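Putative esterase (Bacteroides intestinalis DSM 17393, PDB 5VOL) is a ferulic acid esterase of carbohydrate esterase family 1 that probably cleaves ester-linked ferulate from arabinoxylan. Local coordinates at residues C[110-114]-C[115-119]; C[182-185]-C[186-190]; C[231-234]-C[235-239]. All coordinates share one frame; numbering follows the deposited sequence.

Interaction 1 (C[110-114]-C[115-119])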
loop_
_atom_site.group_PDB
_atom_site.type_symbol
_atom_site.label_atom_id
_atom_site.label_comp_id
_atom_site.label_asym_id
_atom_site.label_seq_id
_atom_site.Cartn_x
_atom_site.Cartn_y
_atom_site.Cartn_z
ATOM N N THR C 110 38.916 1.363 2.533
ATOM C CA THR C 110 39.817 1.565 3.653
ATOM C C THR C 110 39.495 2.900 4.312
ATOM O O THR C 110 39.518 3.018 5.536
ATOM C CB THR C 110 41.314 1.530 3.206
ATOM O OG1 THR C 110 41.625 0.225 2.706
ATOM C CG2 THR C 110 42.223 1.852 4.370
ATOM N N PHE C 111 39.173 3.902 3.493
ATOM C CA PHE C 111 38.720 5.188 4.020
ATOM C C PHE C 111 37.431 4.999 4.838
ATOM O O PHE C 111 37.280 5.554 5.928
ATOM C CB PHE C 111 38.477 6.192 2.887
ATOM C CG PHE C 111 37.404 7.213 3.198
ATOM C CD1 PHE C 111 37.637 8.230 4.107
ATOM C CD2 PHE C 111 36.160 7.140 2.585
ATOM C CE1 PHE C 111 36.658 9.161 4.397
ATOM C CE2 PHE C 111 35.182 8.071 2.849
ATOM C CZ PHE C 111 35.417 9.078 3.766
ATOM N N PHE C 112 36.502 4.224 4.291
ATOM C CA PHE C 112 35.193 4.041 4.931
ATOM C C PHE C 112 35.345 3.437 6.331
ATOM O O PHE C 112 34.830 3.969 7.314
ATOM C CB PHE C 112 34.292 3.154 4.069
ATOM C CG PHE C 112 32.898 3.004 4.621
ATOM C CD1 PHE C 112 32.611 2.008 5.541
ATOM C CD2 PHE C 112 31.893 3.878 4.238
ATOM C CE1 PHE C 112 31.317 1.866 6.068
ATOM C CE2 PHE C 112 30.599 3.757 4.756
ATOM C CZ PHE C 112 30.314 2.750 5.674
ATOM N N TYR C 113 36.073 2.333 6.417
ATOM C CA TYR C 113 36.192 1.578 7.669
ATOM C C TYR C 113 37.229 2.065 8.673
ATOM O O TYR C 113 37.067 1.812 9.872
ATOM C CB TYR C 113 36.479 0.112 7.360
ATOM C CG TYR C 113 35.248 -0.533 6.819
ATOM C CD1 TYR C 113 34.197 -0.881 7.669
ATOM C CD2 TYR C 113 35.096 -0.737 5.461
ATOM C CE1 TYR C 113 33.032 -1.444 7.170
ATOM C CE2 TYR C 113 33.940 -1.295 4.955
ATOM C CZ TYR C 113 32.914 -1.646 5.814
ATOM O OH TYR C 113 31.769 -2.200 5.299
ATOM N N THR C 114 38.287 2.744 8.221
ATOM C CA THR C 114 39.324 3.133 9.185
ATOM C C THR C 114 39.277 4.615 9.493
ATOM O O THR C 114 39.863 5.051 10.478
ATOM C CB THR C 114 40.755 2.781 8.702
ATOM O OG1 THR C 114 41.095 3.604 7.585
ATOM C CG2 THR C 114 40.853 1.307 8.295
ATOM N N GLU C 115 38.593 5.395 8.658
ATOM C CA GLU C 115 38.508 6.843 8.877
ATOM C C GLU C 115 37.059 7.343 9.028
ATOM O O GLU C 115 36.716 8.017 10.007
ATOM C CB GLU C 115 39.180 7.602 7.733
ATOM C CG GLU C 115 40.697 7.424 7.629
ATOM C CD GLU C 115 41.294 8.243 6.493
ATOM O OE1 GLU C 115 40.737 8.216 5.372
ATOM O OE2 GLU C 115 42.315 8.927 6.721
ATOM N N PHE C 116 36.217 7.035 8.046
ATOM C CA PHE C 116 34.865 7.604 8.020
ATOM C C PHE C 116 34.003 7.062 9.153
ATOM O O PHE C 116 33.466 7.832 9.939
ATOM C CB PHE C 116 34.187 7.338 6.674
ATOM C CG PHE C 116 32.869 8.055 6.505
ATOM C CD1 PHE C 116 32.822 9.433 6.441
ATOM C CD2 PHE C 116 31.679 7.343 6.407
ATOM C CE1 PHE C 116 31.611 10.104 6.273
ATOM C CE2 PHE C 116 30.456 8.002 6.242
ATOM C CZ PHE C 116 30.421 9.383 6.179
ATOM N N LEU C 117 33.885 5.742 9.242
ATOM C CA LEU C 117 32.988 5.128 10.226
ATOM C C LEU C 117 33.353 5.504 11.674
ATOM O O LEU C 117 32.487 5.916 12.439
ATOM C CB LEU C 117 32.972 3.610 10.037
ATOM C CG LEU C 117 31.935 2.815 10.829
ATOM C CD1 LEU C 117 31.459 1.627 10.027
ATOM C CD2 LEU C 117 32.532 2.353 12.160
ATOM N N PRO C 118 34.644 5.397 12.058
ATOM C CA PRO C 118 34.971 5.804 13.432
ATOM C C PRO C 118 34.676 7.274 13.721
ATOM O O PRO C 118 34.194 7.595 14.805
ATOM C CB PRO C 118 36.475 5.516 13.532
ATOM C CG PRO C 118 36.696 4.404 12.574
ATOM C CD PRO C 118 35.762 4.690 11.413
ATOM N N TYR C 119 34.957 8.153 12.770
ATOM C CA TYR C 119 34.723 9.580 12.954
ATOM C C TYR C 119 33.230 9.897 13.099
ATOM O O TYR C 119 32.835 10.676 13.965
ATOM C CB TYR C 119 35.312 10.361 11.778
ATOM C CG TYR C 119 34.755 11.760 11.573
ATOM C CD1 TYR C 119 33.694 11.971 10.723
ATOM C CD2 TYR C 119 35.322 12.869 12.198
ATOM C CE1 TYR C 119 33.185 13.230 10.503
ATOM C CE2 TYR C 119 34.813 14.160 11.975
ATOM C CZ TYR C 119 33.736 14.315 11.124
ATOM O OH TYR C 119 33.183 15.556 10.859
#
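F111 and F116 meet inside helix 108-123, where a wider pi-type turn replaces a regular alpha turn and three phenylalanines gather as an aromatic cluster. CB of F116 sits over one face of the F111 ring, 4.0 Å from its centroid, a CH-pi contact. The two rings themselves meet obliquely, planes 42° apart. F112 meets the same neighbour obliquely, CE2 lying 4.1 Å from F116 CD2. It gets there because CG stands opposite the backbone N (chi1 -176°), which carries the ring along the helix. On its other flank CE1 of F112 touches CD1 of L117.

The carboxylate of E115 comes to the rim of the F111 ring. OE1 lies in the ring plane, 3.3 Å from F111 CD1, and the two planes stand almost perpendicular. That carboxylate is held by S19 OG and the backbone N of K20, which fixes where it meets the ring. An alanine in place of F111 would probably leave F116 CB without its aromatic cover and open a gap beside the E115 carboxylate. Farther out, V85 and P87 of strand 83-87 pack on F116, and Y48 meets F112 edge-to-face, so the cluster seats the helix on the central sheet of the alpha/beta-hydrolase fold.

The backbone sets this spacing. F116 N bonds to F111 O at 2.8 Å, and L117 N repeats the five-residue step to F112 O. F111 O also accepts E115 N at 3.0 Å. One turn back, T110 O takes both T114 N and, at 2.7 Å, T114 OG1, from opposite faces of its plane.

Interaction 2 (C[182-185]-C[186-190]); sequences KIAI and LTRSV. With IPA (isopropyl alcohol), chain R.
T187 folds its hydroxyl back onto the carbonyl of I183, one turn earlier in helix 182-192. OG1 donates to I183 O at 2.9 Å, coming from above the carbonyl plane. T187 N reaches the same oxygen from the opposite face, so two bonds grip one acceptor. With chi1 at -64°, OG1 lies beside its own backbone N, which lets it turn back along the helix. A bound isopropyl alcohol, probably from the crystallisation liquor, adds a weak hydrogen bond from its O2 to T187 OG1 at 3.3 Å.

I183, A184, I185 and L186 are buried. The touch between I183 and L186 is a light one, CD1 to CD2 at 4.2 Å, the two chains slanting across each other. I185 packs against W97 and M103, and M103 also packs on S189.

R188, by contrast, is exposed and folds back onto I185. Its chain bends at chi3 (-59°), and the guanidinium lays one face over CA of I185. NH2 comes 3.7 Å from I185 CG1, while NH1 bonds to the backbone O of P179. That bond holds the exposed arginine against the helix.

Regular backbone bonds run beneath both sides, among them R188 N to A184 O at 3.1 Å and S189 N to I185 O at 3.0 Å. Helix 182-192 thus has a threonine hydroxyl sharing the i-4 carbonyl with its own backbone N, a familiar feature of alpha-helices.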
loop_
_atom_site.group_PDB
_atom_site.type_symbol
_atom_site.label_atom_id
_atom_site.label_comp_id
_atom_site.label_asym_id
_atom_site.label_seq_id
_atom_site.Cartn_x
_atom_site.Cartn_y
_atom_site.Cartn_z
ATOM N N LYS C 182 39.006 6.133 -14.796
ATOM C CA LYS C 182 38.359 5.809 -13.529
ATOM C C LYS C 182 37.123 4.931 -13.753
ATOM O O LYS C 182 36.837 4.062 -12.943
ATOM C CB LYS C 182 37.992 7.087 -12.773
ATOM C CG LYS C 182 39.214 7.925 -12.360
ATOM C CD LYS C 182 38.788 9.261 -11.791
ATOM C CE LYS C 182 39.996 10.172 -11.545
ATOM N NZ LYS C 182 40.630 10.585 -12.835
ATOM N N ILE C 183 36.422 5.122 -14.867
ATOM C CA ILE C 183 35.209 4.330 -15.120
ATOM C C ILE C 183 35.584 2.873 -15.401
ATOM O O ILE C 183 34.944 1.950 -14.883
ATOM C CB ILE C 183 34.350 4.919 -16.272
ATOM C CG1 ILE C 183 32.997 4.200 -16.369
ATOM C CG2 ILE C 183 35.083 4.845 -17.624
ATOM C CD1 ILE C 183 32.211 4.188 -15.066
ATOM N N ALA C 184 36.664 2.660 -16.154
ATOM C CA ALA C 184 37.188 1.307 -16.385
ATOM C C ALA C 184 37.648 0.653 -15.101
ATOM O O ALA C 184 37.494 -0.548 -14.921
ATOM C CB ALA C 184 38.356 1.332 -17.390
ATOM N N ILE C 185 38.246 1.438 -14.217
ATOM C CA ILE C 185 38.738 0.903 -12.965
ATOM C C ILE C 185 37.540 0.459 -12.096
ATOM O O ILE C 185 37.554 -0.615 -11.488
ATOM C CB ILE C 185 39.604 1.940 -12.227
ATOM C CG1 ILE C 185 40.863 2.261 -13.072
ATOM C CG2 ILE C 185 40.005 1.425 -10.880
ATOM C CD1 ILE C 185 41.764 3.356 -12.506
ATOM N N LEU C 186 36.507 1.293 -12.056
ATOM C CA LEU C 186 35.281 0.951 -11.325
ATOM C C LEU C 186 34.683 -0.331 -11.882
ATOM O O LEU C 186 34.296 -1.228 -11.132
ATOM C CB LEU C 186 34.265 2.089 -11.400
ATOM C CG LEU C 186 32.849 1.735 -10.918
ATOM C CD1 LEU C 186 32.894 1.262 -9.466
ATOM C CD2 LEU C 186 31.893 2.907 -11.098
ATOM N N THR C 187 34.628 -0.417 -13.205
ATOM C CA THR C 187 34.027 -1.565 -13.872
ATOM C C THR C 187 34.721 -2.852 -13.449
ATOM O O THR C 187 34.059 -3.811 -13.037
ATOM C CB THR C 187 34.063 -1.392 -15.390
ATOM O OG1 THR C 187 33.250 -0.271 -15.733
ATOM C CG2 THR C 187 33.509 -2.621 -16.095
ATOM N N ARG C 188 36.050 -2.864 -13.495
ATOM C CA ARG C 188 36.806 -4.036 -13.050
ATOM C C ARG C 188 36.541 -4.363 -11.587
ATOM O O ARG C 188 36.418 -5.530 -11.230
ATOM C CB ARG C 188 38.316 -3.836 -13.256
ATOM C CG ARG C 188 38.732 -3.718 -14.720
ATOM C CD ARG C 188 40.247 -3.948 -14.882
ATOM N NE ARG C 188 41.077 -3.015 -14.112
ATOM C CZ ARG C 188 41.496 -1.832 -14.562
ATOM N NH1 ARG C 188 41.146 -1.407 -15.775
ATOM N NH2 ARG C 188 42.258 -1.065 -13.793
ATOM N N SER C 189 36.477 -3.332 -10.749
ATOM C CA SER C 189 36.242 -3.497 -9.313
ATOM C C SER C 189 34.883 -4.157 -9.028
ATOM O O SER C 189 34.759 -4.988 -8.130
ATOM C CB SER C 189 36.319 -2.141 -8.602
ATOM O OG SER C 189 36.147 -2.272 -7.197
ATOM N N VAL C 190 33.876 -3.779 -9.805
ATOM C CA VAL C 190 32.527 -4.319 -9.638
ATOM C C VAL C 190 32.508 -5.784 -10.033
ATOM O O VAL C 190 31.896 -6.615 -9.365
ATOM C CB VAL C 190 31.509 -3.524 -10.463
ATOM C CG1 VAL C 190 30.147 -4.241 -10.512
ATOM C CG2 VAL C 190 31.356 -2.141 -9.865
HETATM C C1 IPA R . 27.728 0.247 -15.114
HETATM C C2 IPA R . 29.227 0.558 -15.014
HETATM C C3 IPA R . 29.833 0.118 -13.682
HETATM O O2 IPA R . 29.921 -0.126 -16.034
#

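Interaction 3 (C[231-234]-C[235-239]); sequences EFYQ and AMRNA
Q234 and R237 lie side by side on helix 226-238, and both send their polar ends to D227 of the second subunit. R237 NH2 makes an intersubunit salt bridge to OD2 of D227 of the second subunit, and Q234 NE2 bonds to OD1 of the same aspartate. The same NH2 also bonds to N238 OD1 at 3.2 Å, with the oxygen close to the guanidinium plane. NE of R237 adds a weak bond to this oxygen at 3.5 Å. Between the two long chains, Q234 CG approaches R237 NH2 at 4.0 Å. Their amide and guanidinium planes are turned 50° apart.

The backbone bonds keep the i to i+4 pattern. R237 N bonds to Y233 O at 2.8 Å, and N238 N donates to Q234 O.

Y233, one turn before R237, also faces the second subunit. CB of R237 lies loosely on one face of its ring, and F245 stacks on the ring. Its OH bonds to the backbone O of D221 of the second subunit, a residue of the calcium site.

The inward side is apolar. M236 and F232 run side by side in the same direction. CG of M236 sits over a face of the F232 ring, 3.8 Å from its centroid, a CH-pi contact. SD follows obliquely at 4.6 Å from that centroid, a Met-aromatic contact. The bends at chi2 (-76°) and chi3 of M236 keep the thioether beside the ring. V217 and W215 of strand 214-218 and V199 of helix 195-200 pack around this pair.

One helix face thus joins the beta-alpha-beta unit while the other meets the partner subunit. The shared aspartate probably offsets the arginine's charge, and Y233 is likely to steady D221 and D222 of the second subunit, two residues of its calcium site.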
loop_
_atom_site.group_PDB
_atom_site.type_symbol
_atom_site.label_atom_id
_atom_site.label_comp_id
_atom_site.label_asym_id
_atom_site.label_seq_id
_atom_site.Cartn_x
_atom_site.Cartn_y
_atom_site.Cartn_z
ATOM N N GLU C 231 19.346 -12.912 -10.168
ATOM C CA GLU C 231 20.395 -13.911 -9.993
ATOM C C GLU C 231 20.908 -13.912 -8.564
ATOM O O GLU C 231 21.202 -14.965 -7.997
ATOM C CB GLU C 231 21.573 -13.661 -10.953
ATOM C CG GLU C 231 21.247 -13.794 -12.416
ATOM C CD GLU C 231 22.427 -13.357 -13.287
ATOM O OE1 GLU C 231 23.589 -13.571 -12.874
ATOM O OE2 GLU C 231 22.191 -12.781 -14.359
ATOM N N PHE C 232 21.055 -12.729 -7.984
ATOM C CA PHE C 232 21.484 -12.653 -6.601
ATOM C C PHE C 232 20.464 -13.339 -5.690
ATOM O O PHE C 232 20.822 -14.143 -4.823
ATOM C CB PHE C 232 21.669 -11.201 -6.175
ATOM C CG PHE C 232 21.960 -11.037 -4.715
ATOM C CD1 PHE C 232 23.260 -11.105 -4.241
ATOM C CD2 PHE C 232 20.931 -10.824 -3.809
ATOM C CE1 PHE C 232 23.530 -10.955 -2.891
ATOM C CE2 PHE C 232 21.194 -10.669 -2.462
ATOM C CZ PHE C 232 22.490 -10.735 -2.002
ATOM N N TYR C 233 19.189 -13.022 -5.884
ATOM C CA TYR C 233 18.162 -13.610 -5.030
ATOM C C TYR C 233 18.126 -15.132 -5.196
ATOM O O TYR C 233 18.123 -15.869 -4.211
ATOM C CB TYR C 233 16.773 -13.017 -5.319
ATOM C CG TYR C 233 15.721 -13.675 -4.450
ATOM C CD1 TYR C 233 15.818 -13.623 -3.058
ATOM C CD2 TYR C 233 14.666 -14.383 -5.011
ATOM C CE1 TYR C 233 14.881 -14.244 -2.251
ATOM C CE2 TYR C 233 13.721 -15.006 -4.211
ATOM C CZ TYR C 233 13.838 -14.934 -2.837
ATOM O OH TYR C 233 12.903 -15.558 -2.043
ATOM N N GLN C 234 18.102 -15.600 -6.441
ATOM C CA GLN C 234 18.102 -17.034 -6.707
ATOM C C GLN C 234 19.299 -17.730 -6.038
ATOM O O GLN C 234 19.128 -18.773 -5.399
ATOM C CB GLN C 234 18.079 -17.296 -8.214
ATOM C CG GLN C 234 16.707 -16.980 -8.838
ATOM C CD GLN C 234 16.689 -17.074 -10.349
ATOM O OE1 GLN C 234 17.679 -16.753 -11.023
ATOM N NE2 GLN C 234 15.550 -17.502 -10.901
ATOM N N ALA C 235 20.488 -17.137 -6.135
ATOM C CA ALA C 235 21.667 -17.702 -5.461
ATOM C C ALA C 235 21.488 -17.752 -3.939
ATOM O O ALA C 235 21.817 -18.748 -3.302
ATOM C CB ALA C 235 22.922 -16.911 -5.815
ATOM N N MET C 236 20.971 -16.673 -3.358
ATOM C CA MET C 236 20.708 -16.629 -1.922
ATOM C C MET C 236 19.716 -17.728 -1.497
ATOM O O MET C 236 19.996 -18.525 -0.599
ATOM C CB MET C 236 20.162 -15.257 -1.522
ATOM C CG MET C 236 21.187 -14.138 -1.585
ATOM S SD MET C 236 22.338 -14.188 -0.204
ATOM C CE MET C 236 21.407 -13.308 1.056
ATOM N N ARG C 237 18.559 -17.752 -2.151
ATOM C CA ARG C 237 17.517 -18.727 -1.856
ATOM C C ARG C 237 18.058 -20.146 -2.010
ATOM O O ARG C 237 17.894 -20.978 -1.121
ATOM C CB ARG C 237 16.312 -18.507 -2.774
ATOM C CG ARG C 237 15.077 -19.325 -2.438
ATOM C CD ARG C 237 14.162 -19.379 -3.657
ATOM N NE ARG C 237 14.894 -19.901 -4.810
ATOM C CZ ARG C 237 14.515 -19.756 -6.075
ATOM N NH1 ARG C 237 13.397 -19.111 -6.373
ATOM N NH2 ARG C 237 15.259 -20.262 -7.048
ATOM N N ASN C 238 18.718 -20.417 -3.133
ATOM C CA ASN C 238 19.254 -21.748 -3.394
ATOM C C ASN C 238 20.306 -22.157 -2.381
ATOM O O ASN C 238 20.547 -23.347 -2.176
ATOM C CB ASN C 238 19.847 -21.829 -4.800
ATOM C CG ASN C 238 18.790 -21.700 -5.885
ATOM O OD1 ASN C 238 17.597 -21.890 -5.631
ATOM N ND2 ASN C 238 19.222 -21.370 -7.099
ATOM N N ALA C 239 20.935 -21.164 -1.761
ATOM C CA ALA C 239 21.981 -21.406 -0.783
ATOM C C ALA C 239 21.408 -21.511 0.633
ATOM O O ALA C 239 22.138 -21.764 1.590
ATOM C CB ALA C 239 23.025 -20.304 -0.849
#

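In the fold
From the N terminus, interaction 1 comes first on helix 108-123, then interaction 2 on helix 182-192, then interaction 3 on helix 226-238. They follow in series. None nests in or crosses another, and none closes a long loop, since each joins adjacent turns of a single helix. The centres of interactions 1 and 2 are about 22 Å apart, and those of interactions 1 and 3 about 31 Å. No two of them touch. Interaction 1 sits by strands 11-19 and 83-87. Interaction 2 packs near strand 102-103. Interaction 3 belongs to the crossover between strands 214-218 and 244-246, and it alone reaches another subunit.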